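Local coordinates for protein rhamnogalacturonan endolyase YesW (Bacillus subtilis, PDB 2ZUX) that cleaves type I rhamnogalacturonan of plant cell walls by endo-type elimination and depends on calcium or manganese for activity, at residues V35-Y40 and K52-V57; M293-N298 and L307-S312; G460-E465 and F566-G571; A491-G496 and V515-E520. One frame throughout, in Å; residues are numbered along the deposited sequence.

Contact 1 (V35-Y40 and K52-V57); sequences VLFNVY and KTTNYV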
# COMPACT_ATOMS: atom_id res chain seq x y z
N VAL A 35 -16.95 10.99 -21.57
CA VAL A 35 -17.97 10.17 -20.91
C VAL A 35 -18.68 10.97 -19.82
O VAL A 35 -18.04 11.69 -19.04
CB VAL A 35 -17.35 8.86 -20.35
CG1 VAL A 35 -18.40 8.02 -19.61
CG2 VAL A 35 -16.75 8.04 -21.48
N LEU A 36 -20.00 10.87 -19.79
CA LEU A 36 -20.82 11.48 -18.75
C LEU A 36 -21.65 10.39 -18.09
O LEU A 36 -21.59 9.23 -18.49
CB LEU A 36 -21.73 12.56 -19.34
CG LEU A 36 -21.10 13.79 -20.01
CD1 LEU A 36 -22.20 14.73 -20.47
CD2 LEU A 36 -20.16 14.50 -19.07
N PHE A 37 -22.42 10.77 -17.06
CA PHE A 37 -23.17 9.79 -16.28
C PHE A 37 -24.60 10.22 -15.94
O PHE A 37 -24.86 11.40 -15.68
CB PHE A 37 -22.44 9.47 -14.98
CG PHE A 37 -21.08 8.88 -15.19
CD1 PHE A 37 -20.93 7.53 -15.47
CD2 PHE A 37 -19.94 9.69 -15.14
CE1 PHE A 37 -19.68 6.98 -15.69
CE2 PHE A 37 -18.68 9.14 -15.35
CZ PHE A 37 -18.55 7.79 -15.63
N ASN A 38 -25.50 9.25 -15.94
CA ASN A 38 -26.83 9.43 -15.38
C ASN A 38 -26.97 8.64 -14.09
O ASN A 38 -26.50 7.50 -14.00
CB ASN A 38 -27.91 9.03 -16.38
CG ASN A 38 -28.06 10.03 -17.52
OD1 ASN A 38 -27.85 11.23 -17.33
ND2 ASN A 38 -28.42 9.54 -18.70
N VAL A 39 -27.61 9.26 -13.09
CA VAL A 39 -27.80 8.64 -11.78
C VAL A 39 -29.26 8.23 -11.61
O VAL A 39 -30.18 9.03 -11.83
CB VAL A 39 -27.38 9.60 -10.64
CG1 VAL A 39 -27.43 8.90 -9.29
CG2 VAL A 39 -25.97 10.15 -10.89
N TYR A 40 -29.47 6.97 -11.22
CA TYR A 40 -30.82 6.42 -11.04
C TYR A 40 -31.06 5.95 -9.62
O TYR A 40 -30.25 5.21 -9.05
CB TYR A 40 -31.04 5.26 -11.99
CG TYR A 40 -31.12 5.65 -13.45
CD1 TYR A 40 -32.35 5.74 -14.10
CD2 TYR A 40 -29.96 5.93 -14.18
CE1 TYR A 40 -32.42 6.10 -15.45
CE2 TYR A 40 -30.02 6.29 -15.51
CZ TYR A 40 -31.26 6.38 -16.14
OH TYR A 40 -31.32 6.74 -17.47
N LYS A 52 -20.96 15.21 -15.15
CA LYS A 52 -19.56 14.92 -15.43
C LYS A 52 -18.89 14.35 -14.18
O LYS A 52 -18.34 13.24 -14.22
CB LYS A 52 -18.83 16.16 -15.94
CG LYS A 52 -17.41 15.88 -16.40
CD LYS A 52 -16.68 17.14 -16.84
CE LYS A 52 -15.19 16.89 -16.92
NZ LYS A 52 -14.42 18.09 -17.36
N THR A 53 -18.94 15.09 -13.07
CA THR A 53 -18.28 14.65 -11.84
C THR A 53 -18.90 13.36 -11.30
O THR A 53 -20.10 13.12 -11.45
CB THR A 53 -18.29 15.75 -10.76
OG1 THR A 53 -17.34 15.40 -9.75
CG2 THR A 53 -19.67 15.91 -10.14
N THR A 54 -18.06 12.53 -10.68
CA THR A 54 -18.51 11.22 -10.23
C THR A 54 -18.95 11.17 -8.76
O THR A 54 -18.73 10.19 -8.05
CB THR A 54 -17.52 10.07 -10.59
OG1 THR A 54 -16.31 10.17 -9.85
CG2 THR A 54 -17.20 10.08 -12.08
N ASN A 55 -19.57 12.26 -8.32
CA ASN A 55 -20.32 12.25 -7.07
C ASN A 55 -21.61 13.06 -7.22
O ASN A 55 -21.70 13.96 -8.06
CB ASN A 55 -19.48 12.67 -5.84
CG ASN A 55 -19.01 14.11 -5.88
OD1 ASN A 55 -19.05 14.80 -6.91
ND2 ASN A 55 -18.51 14.57 -4.75
N TYR A 56 -22.61 12.71 -6.42
CA TYR A 56 -23.94 13.27 -6.56
C TYR A 56 -24.64 13.19 -5.21
O TYR A 56 -24.54 12.18 -4.52
CB TYR A 56 -24.73 12.46 -7.60
CG TYR A 56 -26.04 13.08 -8.00
CD1 TYR A 56 -26.12 13.99 -9.06
CD2 TYR A 56 -27.22 12.76 -7.32
CE1 TYR A 56 -27.33 14.56 -9.42
CE2 TYR A 56 -28.44 13.33 -7.68
CZ TYR A 56 -28.48 14.23 -8.73
OH TYR A 56 -29.68 14.79 -9.10
N VAL A 57 -25.33 14.26 -4.84
CA VAL A 57 -26.11 14.25 -3.60
C VAL A 57 -27.60 14.18 -3.93
O VAL A 57 -28.15 15.09 -4.57
CB VAL A 57 -25.78 15.46 -2.68
CG1 VAL A 57 -26.66 15.45 -1.43
CG2 VAL A 57 -24.31 15.44 -2.28
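Leu36, Phe37 and Val39 reach across to Lys52, Thr54 and Tyr56 in three separate, essentially apolar touches. At one end the CD2 methyl of Leu36 rests on the root of the lysine, 3.7 Å from Lys52 CA. The lysine chain itself, fully extended beyond CG, runs away from the contact and leaves the touching to its first carbons. Next along, Phe37 presents the CD2/CE2 side of its ring. CE2 meets the CG2 methyl of Thr54 obliquely, at 3.7 Å, whereas Lys52 O lies at the ring edge, close to its plane and 4.0 Å from Phe37 CD2. The phenyl group gets there with CG beside its backbone N (chi1 -60°), and Trp25 packs on it edge-to-face. Thr54 is turned so that its two branches divide the work: with chi1 at 69° the hydroxyl sits between backbone N and carbonyl carbon and is hydrogen-bonded to Trp25 O, while CG2, opposite the carbonyl carbon, is left to meet the phenylalanine. The third touch is looser, Val39 CG2 coming obliquely to Tyr56 CG at 4.1 Å. Strand 36-41 pairs with strand 66-73, and Phe37 also shares a backbone hydrogen bond with Val51. Strands 36-41 and 55-58 are not neighbours in the sheet: four strands separate them in its order, yet their side chains meet. Such packing between non-adjacent strands is consistent with a folded-over beta-sandwich of the immunoglobulin-like E-set type, to which this beta-sheet domain belongs by sequence.

Contact 2 (M293-N298 and L307-S312); sequences MLVAYN and LWTLDS
Leu294 and Leu310 form a hydrogen-bonded pair of this antiparallel contact, one step in from Met293 and Asp311: Leu294 N donates to Leu310 O at 2.9 Å, and Leu310 N returns a bond to Leu294 O at 2.8 Å. Further along, Ala296 uses both of its backbone polar groups, but on two successive residues. Leu307 N gives Ala296 O a nearly straight bond of 2.7 Å (175° at the hydrogen), while Ala296 N donates to Trp308 O at 3.1 Å. Two residues, Leu307 and Trp308, thus stand opposite one, which makes this a beta bulge. The hairpin of strands 293-300 and 303-311 supplies the last two strands of a four-stranded antiparallel sheet, a blade of the beta-propeller, with 303-311 as its outermost strand. Trp308 turns its indole back over the partner strand, its CG lying between the backbone N and the carbonyl carbon (chi1 52°). Ala296 CB consequently sits over the face of the six-membered ring in a CH-pi contact, 3.7 Å from the centroid and 18° off the normal, and Leu294 CB approaches the ring edge, 4.0 Å from Trp308 CZ3. The indole N-H continues outward to His350 O, and strand 346-348 covers this side through Val348. On the face bearing Met293, Val295, Thr309 and Asp311, Met293 and Asp311 run side by side. The thioether chain bends at its last torsion, bringing Met293 CE to 3.6 Å from Asp311 OD2 and 3.8 Å from Thr309 CG2; Asp311 OD1 is hydrogen-bonded to Ser313.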
# COMPACT_ATOMS: atom_id res chain seq x y z
N MET A 293 19.98 -8.06 -0.81
CA MET A 293 19.66 -8.82 -2.02
C MET A 293 18.23 -8.55 -2.46
O MET A 293 17.34 -8.36 -1.63
CB MET A 293 19.85 -10.32 -1.80
CG MET A 293 21.28 -10.73 -1.48
SD MET A 293 21.47 -12.51 -1.31
CE MET A 293 21.20 -13.06 -2.99
N LEU A 294 18.02 -8.54 -3.77
CA LEU A 294 16.70 -8.43 -4.37
C LEU A 294 16.57 -9.49 -5.44
O LEU A 294 17.50 -9.67 -6.23
CB LEU A 294 16.46 -7.05 -5.00
CG LEU A 294 16.46 -5.81 -4.10
CD1 LEU A 294 17.87 -5.28 -3.88
CD2 LEU A 294 15.59 -4.73 -4.70
N VAL A 295 15.45 -10.19 -5.47
CA VAL A 295 15.18 -11.19 -6.50
C VAL A 295 13.82 -10.91 -7.12
O VAL A 295 12.87 -10.57 -6.41
CB VAL A 295 15.23 -12.62 -5.93
CG1 VAL A 295 14.93 -13.65 -7.01
CG2 VAL A 295 16.60 -12.93 -5.32
N ALA A 296 13.75 -11.04 -8.44
CA ALA A 296 12.53 -10.86 -9.20
C ALA A 296 12.03 -12.19 -9.74
O ALA A 296 12.82 -13.04 -10.16
CB ALA A 296 12.75 -9.89 -10.33
N TYR A 297 10.71 -12.35 -9.71
CA TYR A 297 10.03 -13.55 -10.20
C TYR A 297 8.85 -13.19 -11.08
O TYR A 297 8.25 -12.13 -10.92
CB TYR A 297 9.46 -14.36 -9.03
CG TYR A 297 10.42 -14.79 -7.96
CD1 TYR A 297 10.95 -16.07 -7.96
CD2 TYR A 297 10.76 -13.93 -6.91
CE1 TYR A 297 11.82 -16.49 -6.96
CE2 TYR A 297 11.62 -14.34 -5.90
CZ TYR A 297 12.15 -15.62 -5.94
OH TYR A 297 13.00 -16.03 -4.94
N ASN A 298 8.51 -14.10 -11.99
CA ASN A 298 7.21 -14.08 -12.64
C ASN A 298 6.37 -15.27 -12.20
O ASN A 298 6.91 -16.33 -11.87
CB ASN A 298 7.36 -14.09 -14.17
CG ASN A 298 7.60 -12.71 -14.73
OD1 ASN A 298 7.29 -11.71 -14.09
ND2 ASN A 298 8.16 -12.64 -15.94
N LEU A 307 13.76 -14.27 -12.43
CA LEU A 307 14.17 -13.39 -13.52
C LEU A 307 15.57 -12.84 -13.35
O LEU A 307 16.35 -12.79 -14.30
CB LEU A 307 13.19 -12.23 -13.66
CG LEU A 307 11.71 -12.56 -13.83
CD1 LEU A 307 10.92 -11.28 -13.88
CD2 LEU A 307 11.45 -13.42 -15.07
N TRP A 308 15.89 -12.38 -12.14
CA TRP A 308 17.20 -11.83 -11.83
C TRP A 308 17.44 -11.73 -10.34
O TRP A 308 16.50 -11.86 -9.55
CB TRP A 308 17.43 -10.47 -12.51
CG TRP A 308 16.39 -9.37 -12.32
CD1 TRP A 308 15.58 -8.86 -13.29
CD2 TRP A 308 16.13 -8.57 -11.14
NE1 TRP A 308 14.82 -7.83 -12.81
CE2 TRP A 308 15.14 -7.63 -11.49
CE3 TRP A 308 16.64 -8.56 -9.83
CZ2 TRP A 308 14.62 -6.70 -10.57
CZ3 TRP A 308 16.12 -7.63 -8.92
CH2 TRP A 308 15.13 -6.71 -9.30
N THR A 309 18.70 -11.51 -9.99
CA THR A 309 19.15 -11.30 -8.62
C THR A 309 20.10 -10.11 -8.59
O THR A 309 20.97 -9.99 -9.45
CB THR A 309 19.92 -12.54 -8.11
OG1 THR A 309 19.06 -13.68 -8.13
CG2 THR A 309 20.44 -12.34 -6.69
N LEU A 310 19.91 -9.21 -7.62
CA LEU A 310 20.93 -8.22 -7.27
C LEU A 310 21.46 -8.60 -5.89
O LEU A 310 20.68 -8.76 -4.95
CB LEU A 310 20.38 -6.80 -7.26
CG LEU A 310 21.42 -5.73 -6.91
CD1 LEU A 310 22.59 -5.72 -7.90
CD2 LEU A 310 20.79 -4.37 -6.86
N ASP A 311 22.77 -8.74 -5.78
CA ASP A 311 23.41 -9.17 -4.55
C ASP A 311 24.56 -8.22 -4.25
O ASP A 311 25.54 -8.19 -4.99
CB ASP A 311 23.89 -10.61 -4.73
CG ASP A 311 24.54 -11.20 -3.48
OD1 ASP A 311 24.85 -10.47 -2.52
OD2 ASP A 311 24.75 -12.43 -3.48
N SER A 312 24.45 -7.44 -3.18
CA SER A 312 25.48 -6.45 -2.85
C SER A 312 26.83 -7.08 -2.52
O SER A 312 27.86 -6.40 -2.57
CB SER A 312 25.02 -5.56 -1.69
OG SER A 312 24.94 -6.29 -0.48

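Contact 3 (G460-E465 and F566-G571); sequences GDLLRE and FFLGDG. With CA (calcium ion), chain F.
A calcium-binding loop leading into strand 465-468 of a propeller blade rests, through Leu462 and Leu463, on the loop Leu568-Asp570. In the loop the metal takes both the backbone and the side chain of Asp461 (O at 2.5 Å, OD1 at 2.4 Å from the calcium), the carbonyl O of Leu463 at 2.3 Å, the carboxylate of Glu465 as a bidentate ligand, and a water; Asp459 completes seven ligand atoms. Lys474 pairs with Asp461 OD2 and also reaches Glu465 OE2, which probably offsets part of the negative charge gathered here. Leu462, lying between two ligand residues, turns outward instead. Its carbonyl O is held by a water that donates to it at 2.6 Å and to Leu568 O at 2.7 Å, so two acceptors are bridged without a direct bond. Its side chain lies with CB and CD1 against the backbone of Gly569, and its CD2 meets Leu568 CD2 at 4.1 Å, the two leucines crossing at about a right angle. The side chains of Leu463 and Asp570 lie side by side, with Leu463 CD2 3.9 Å from Asp570 CB. Gly569 CA also approaches the carbonyl of Leu462, 3.3 Å from its O, in a CA-H...O contact that is almost straight at 176°.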
# COMPACT_ATOMS: atom_id res chain seq x y z
N GLY A 460 -12.86 17.70 -0.68
CA GLY A 460 -13.16 17.96 -2.08
C GLY A 460 -12.09 18.69 -2.87
O GLY A 460 -12.19 18.77 -4.09
N ASP A 461 -11.07 19.22 -2.19
CA ASP A 461 -10.05 19.98 -2.91
C ASP A 461 -8.86 19.11 -3.32
O ASP A 461 -8.71 17.98 -2.84
CB ASP A 461 -9.63 21.25 -2.14
CG ASP A 461 -8.70 20.99 -0.96
OD1 ASP A 461 -8.04 19.92 -0.89
OD2 ASP A 461 -8.60 21.89 -0.11
N LEU A 462 -8.04 19.64 -4.22
CA LEU A 462 -6.92 18.89 -4.78
C LEU A 462 -5.70 18.85 -3.87
O LEU A 462 -4.76 18.11 -4.16
CB LEU A 462 -6.56 19.45 -6.16
CG LEU A 462 -7.64 19.30 -7.25
CD1 LEU A 462 -7.24 20.09 -8.49
CD2 LEU A 462 -7.88 17.84 -7.60
N LEU A 463 -5.72 19.60 -2.77
CA LEU A 463 -4.68 19.47 -1.75
C LEU A 463 -4.84 18.12 -1.06
O LEU A 463 -5.93 17.53 -1.10
CB LEU A 463 -4.76 20.61 -0.73
CG LEU A 463 -4.59 22.03 -1.29
CD1 LEU A 463 -4.78 23.04 -0.17
CD2 LEU A 463 -3.22 22.21 -1.95
N ARG A 464 -3.78 17.63 -0.44
CA ARG A 464 -3.86 16.36 0.26
C ARG A 464 -3.95 16.59 1.75
O ARG A 464 -3.25 17.45 2.32
CB ARG A 464 -2.67 15.46 -0.10
CG ARG A 464 -2.97 13.98 0.08
CD ARG A 464 -1.93 13.09 -0.54
NE ARG A 464 -2.39 11.70 -0.61
CZ ARG A 464 -1.61 10.66 -0.89
NH1 ARG A 464 -0.31 10.84 -1.12
NH2 ARG A 464 -2.13 9.44 -0.95
N GLU A 465 -4.84 15.83 2.39
CA GLU A 465 -5.04 15.89 3.83
C GLU A 465 -4.05 14.93 4.52
O GLU A 465 -3.24 14.28 3.85
CB GLU A 465 -6.50 15.58 4.17
CG GLU A 465 -7.49 16.69 3.74
CD GLU A 465 -7.58 16.90 2.23
OE1 GLU A 465 -8.13 16.03 1.52
OE2 GLU A 465 -7.13 17.97 1.73
N PHE A 566 1.53 10.89 -11.46
CA PHE A 566 1.40 12.26 -11.95
C PHE A 566 1.22 13.18 -10.74
O PHE A 566 0.89 12.72 -9.64
CB PHE A 566 0.21 12.38 -12.91
CG PHE A 566 -1.10 11.99 -12.28
CD1 PHE A 566 -1.91 12.95 -11.67
CD2 PHE A 566 -1.50 10.66 -12.25
CE1 PHE A 566 -3.11 12.59 -11.07
CE2 PHE A 566 -2.70 10.29 -11.64
CZ PHE A 566 -3.50 11.26 -11.04
N PHE A 567 1.42 14.48 -10.94
CA PHE A 567 1.18 15.44 -9.90
C PHE A 567 -0.32 15.66 -9.75
O PHE A 567 -0.98 16.20 -10.65
CB PHE A 567 1.89 16.78 -10.15
CG PHE A 567 1.49 17.85 -9.18
CD1 PHE A 567 1.89 17.77 -7.85
CD2 PHE A 567 0.70 18.92 -9.59
CE1 PHE A 567 1.50 18.74 -6.94
CE2 PHE A 567 0.32 19.90 -8.68
CZ PHE A 567 0.73 19.81 -7.35
N LEU A 568 -0.87 15.21 -8.63
CA LEU A 568 -2.25 15.45 -8.26
C LEU A 568 -2.22 16.50 -7.18
O LEU A 568 -1.75 16.26 -6.07
CB LEU A 568 -2.89 14.15 -7.75
CG LEU A 568 -4.42 14.08 -7.68
CD1 LEU A 568 -4.86 12.66 -7.31
CD2 LEU A 568 -5.01 15.09 -6.70
N GLY A 569 -2.67 17.70 -7.50
CA GLY A 569 -2.63 18.78 -6.53
C GLY A 569 -3.08 20.08 -7.12
O GLY A 569 -3.54 20.13 -8.27
N ASP A 570 -2.95 21.15 -6.34
CA ASP A 570 -3.38 22.46 -6.78
C ASP A 570 -2.57 22.90 -7.99
O ASP A 570 -1.35 22.80 -7.99
CB ASP A 570 -3.26 23.48 -5.66
CG ASP A 570 -3.84 24.82 -6.04
OD1 ASP A 570 -5.08 24.94 -6.04
OD2 ASP A 570 -3.06 25.73 -6.36
N GLY A 571 -3.28 23.39 -9.01
CA GLY A 571 -2.63 23.84 -10.23
C GLY A 571 -2.22 22.74 -11.18
O GLY A 571 -1.52 23.00 -12.16
CA CA F . -8.12 17.60 -0.48
O HOH W 1 -2.57 16.78 -3.60
O HOH W 2 -8.97 15.51 -1.47

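Contact 4 (A491-G496 and V515-E520); sequences AAANNG and VVWRTE. With RAM (alpha-L-rhamnopyranose), chain N; RAM (alpha-L-rhamnopyranose), chain M.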
# COMPACT_ATOMS: atom_id res chain seq x y z
N ALA A 491 -12.80 3.22 16.26
CA ALA A 491 -11.82 2.64 15.34
C ALA A 491 -10.42 2.85 15.90
O ALA A 491 -10.17 3.83 16.61
CB ALA A 491 -11.94 3.29 13.97
N ALA A 492 -9.52 1.92 15.58
CA ALA A 492 -8.16 1.98 16.08
C ALA A 492 -7.18 1.77 14.96
O ALA A 492 -7.45 1.03 14.02
CB ALA A 492 -7.95 0.94 17.17
N ALA A 493 -6.04 2.43 15.07
CA ALA A 493 -4.92 2.21 14.19
C ALA A 493 -4.04 1.09 14.74
O ALA A 493 -4.29 0.56 15.83
CB ALA A 493 -4.12 3.50 14.04
N ASN A 494 -3.02 0.73 13.97
CA ASN A 494 -2.19 -0.44 14.26
C ASN A 494 -0.72 -0.08 14.42
O ASN A 494 -0.29 1.04 14.13
CB ASN A 494 -2.28 -1.48 13.12
CG ASN A 494 -3.70 -1.78 12.67
OD1 ASN A 494 -3.94 -2.01 11.48
ND2 ASN A 494 -4.63 -1.79 13.60
N ASN A 495 0.06 -1.05 14.87
CA ASN A 495 1.52 -0.99 14.83
C ASN A 495 2.12 0.03 15.79
O ASN A 495 3.10 0.70 15.48
CB ASN A 495 2.05 -0.82 13.39
CG ASN A 495 1.60 -1.96 12.49
OD1 ASN A 495 1.16 -1.73 11.34
ND2 ASN A 495 1.73 -3.17 12.97
N GLY A 496 1.52 0.12 16.98
CA GLY A 496 2.10 0.90 18.06
C GLY A 496 2.30 2.35 17.65
O GLY A 496 1.38 3.00 17.18
N VAL A 515 -10.57 4.70 3.96
CA VAL A 515 -9.73 4.21 5.05
C VAL A 515 -10.39 2.99 5.65
O VAL A 515 -11.59 2.98 5.91
CB VAL A 515 -9.55 5.25 6.16
CG1 VAL A 515 -8.48 4.77 7.14
CG2 VAL A 515 -9.17 6.59 5.59
N VAL A 516 -9.58 1.95 5.86
CA VAL A 516 -10.02 0.76 6.55
C VAL A 516 -9.32 0.75 7.91
O VAL A 516 -8.09 0.65 7.97
CB VAL A 516 -9.65 -0.52 5.78
CG1 VAL A 516 -10.20 -1.76 6.50
CG2 VAL A 516 -10.17 -0.45 4.34
N TRP A 517 -10.10 0.90 8.99
CA TRP A 517 -9.58 0.77 10.36
C TRP A 517 -10.28 -0.40 11.03
O TRP A 517 -11.47 -0.61 10.82
CB TRP A 517 -9.87 2.01 11.21
CG TRP A 517 -8.99 3.21 11.04
CD1 TRP A 517 -7.67 3.33 11.38
CD2 TRP A 517 -9.40 4.49 10.56
NE1 TRP A 517 -7.23 4.61 11.11
CE2 TRP A 517 -8.27 5.34 10.62
CE3 TRP A 517 -10.61 5.00 10.08
CZ2 TRP A 517 -8.33 6.68 10.21
CZ3 TRP A 517 -10.67 6.33 9.68
CH2 TRP A 517 -9.53 7.15 9.74
N ARG A 518 -9.56 -1.14 11.86
CA ARG A 518 -10.19 -2.13 12.71
C ARG A 518 -10.96 -1.45 13.84
O ARG A 518 -10.66 -0.31 14.21
CB ARG A 518 -9.14 -3.06 13.32
CG ARG A 518 -8.14 -2.36 14.20
CD ARG A 518 -7.31 -3.34 14.99
NE ARG A 518 -6.25 -2.66 15.72
CZ ARG A 518 -6.29 -2.38 17.02
NH1 ARG A 518 -7.35 -2.72 17.74
NH2 ARG A 518 -5.27 -1.76 17.60
N THR A 519 -11.95 -2.14 14.40
CA THR A 519 -12.52 -1.74 15.68
C THR A 519 -11.50 -2.07 16.77
O THR A 519 -10.58 -2.86 16.56
CB THR A 519 -13.83 -2.48 15.97
OG1 THR A 519 -13.59 -3.89 15.96
CG2 THR A 519 -14.88 -2.14 14.94
N GLU A 520 -11.68 -1.48 17.95
CA GLU A 520 -10.74 -1.68 19.06
C GLU A 520 -10.56 -3.16 19.41
O GLU A 520 -9.44 -3.61 19.69
CB GLU A 520 -11.16 -0.86 20.28
CG GLU A 520 -11.10 0.65 20.03
CD GLU A 520 -11.79 1.48 21.10
OE1 GLU A 520 -11.97 0.99 22.23
OE2 GLU A 520 -12.13 2.65 20.80
C1 RAM N . 1.93 -3.24 18.87
C2 RAM N . 1.82 -4.28 17.74
C3 RAM N . 0.40 -4.46 17.20
C4 RAM N . -0.26 -3.10 17.01
C5 RAM N . -0.32 -2.43 18.38
C6 RAM N . -1.05 -1.10 18.31
O1 RAM N . 1.87 -3.88 20.12
O2 RAM N . 2.70 -3.92 16.69
O3 RAM N . 0.42 -5.19 15.99
O4 RAM N . -1.54 -3.17 16.39
O5 RAM N . 1.00 -2.17 18.83
C1 RAM M . 6.39 -1.98 15.29
C2 RAM M . 7.14 -0.65 15.26
C3 RAM M . 6.47 0.38 16.17
C4 RAM M . 6.27 -0.18 17.59
C5 RAM M . 5.53 -1.52 17.51
C6 RAM M . 5.44 -2.15 18.90
O1 RAM M . 5.17 -1.86 14.59
O2 RAM M . 8.47 -0.90 15.68
O3 RAM M . 7.23 1.57 16.23
O4 RAM M . 5.58 0.77 18.38
O5 RAM M . 6.18 -2.42 16.62
O HOH W 3 -6.73 -0.13 11.75
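Ala492 and Arg518 share the main hydrogen bond of the contact: Ala492 N donates to Arg518 O at 2.9 Å, almost in line with the carbonyl. In place of a direct return bond, a water bridges the pair, donating to Ala492 O at 2.6 Å and accepting from Arg518 N at 3.0 Å. Farther out, Arg518 NH2 makes a weak, bent bond to Ala493 O at 3.1 Å. Asn494 ND2 lies only 2.8 Å from Arg518 NE, but both are donors and the pair is not hydrogen-bonded; amide and guanidinium are nearly coplanar, 16° apart, and Asn494 OD1 is taken by Thr502. The short strand 491-492 borders strand 514-519 in an antiparallel propeller sheet, then runs out as a loop toward the bound sugars. Two alanine methyls pack here. Ala492 CB sits over one face of the guanidinium, 3.7 Å from Arg518 CZ; the arginine is directed there by a chi1 of 62° and an extended chain from CG to NE. Ala491 CB meets Trp517 CB, an apolar contact, at 3.7 Å, with the indole N-H bonded to Ser469 O. The sugars are met at the far end of segment 491-496: Asn494, Asn495 and Gly496 line one rhamnose pocket, also formed by Asn115 and Asp135, and Asn495 and Gly496 belong to the substrate-binding site. A second rhamnose donates weakly from its O1 to Asn495 O at 3.4 Å.

In the fold
Contact 1 belongs to the N-terminal beta-sheet domain, whereas contacts 2, 3 and 4 lie in the propeller domain. Contact 3 is the closest of these to contact 1, with centres about 21 Å and nearest atoms about 7 Å apart, consistent with its calcium loop lying on the side of the propeller nearer the beta-sheet domain. Contact 4 is nested in the chain between the two segments of contact 3; their centres are about 26 Å apart and their nearest atoms about 9 Å. Of the four, contact 4 alone holds residues of the rhamnose and substrate sites. Contact 2 is remote from all the others, with its centre about 34 Å from that of contact 4 and about 46 Å from that of contact 1.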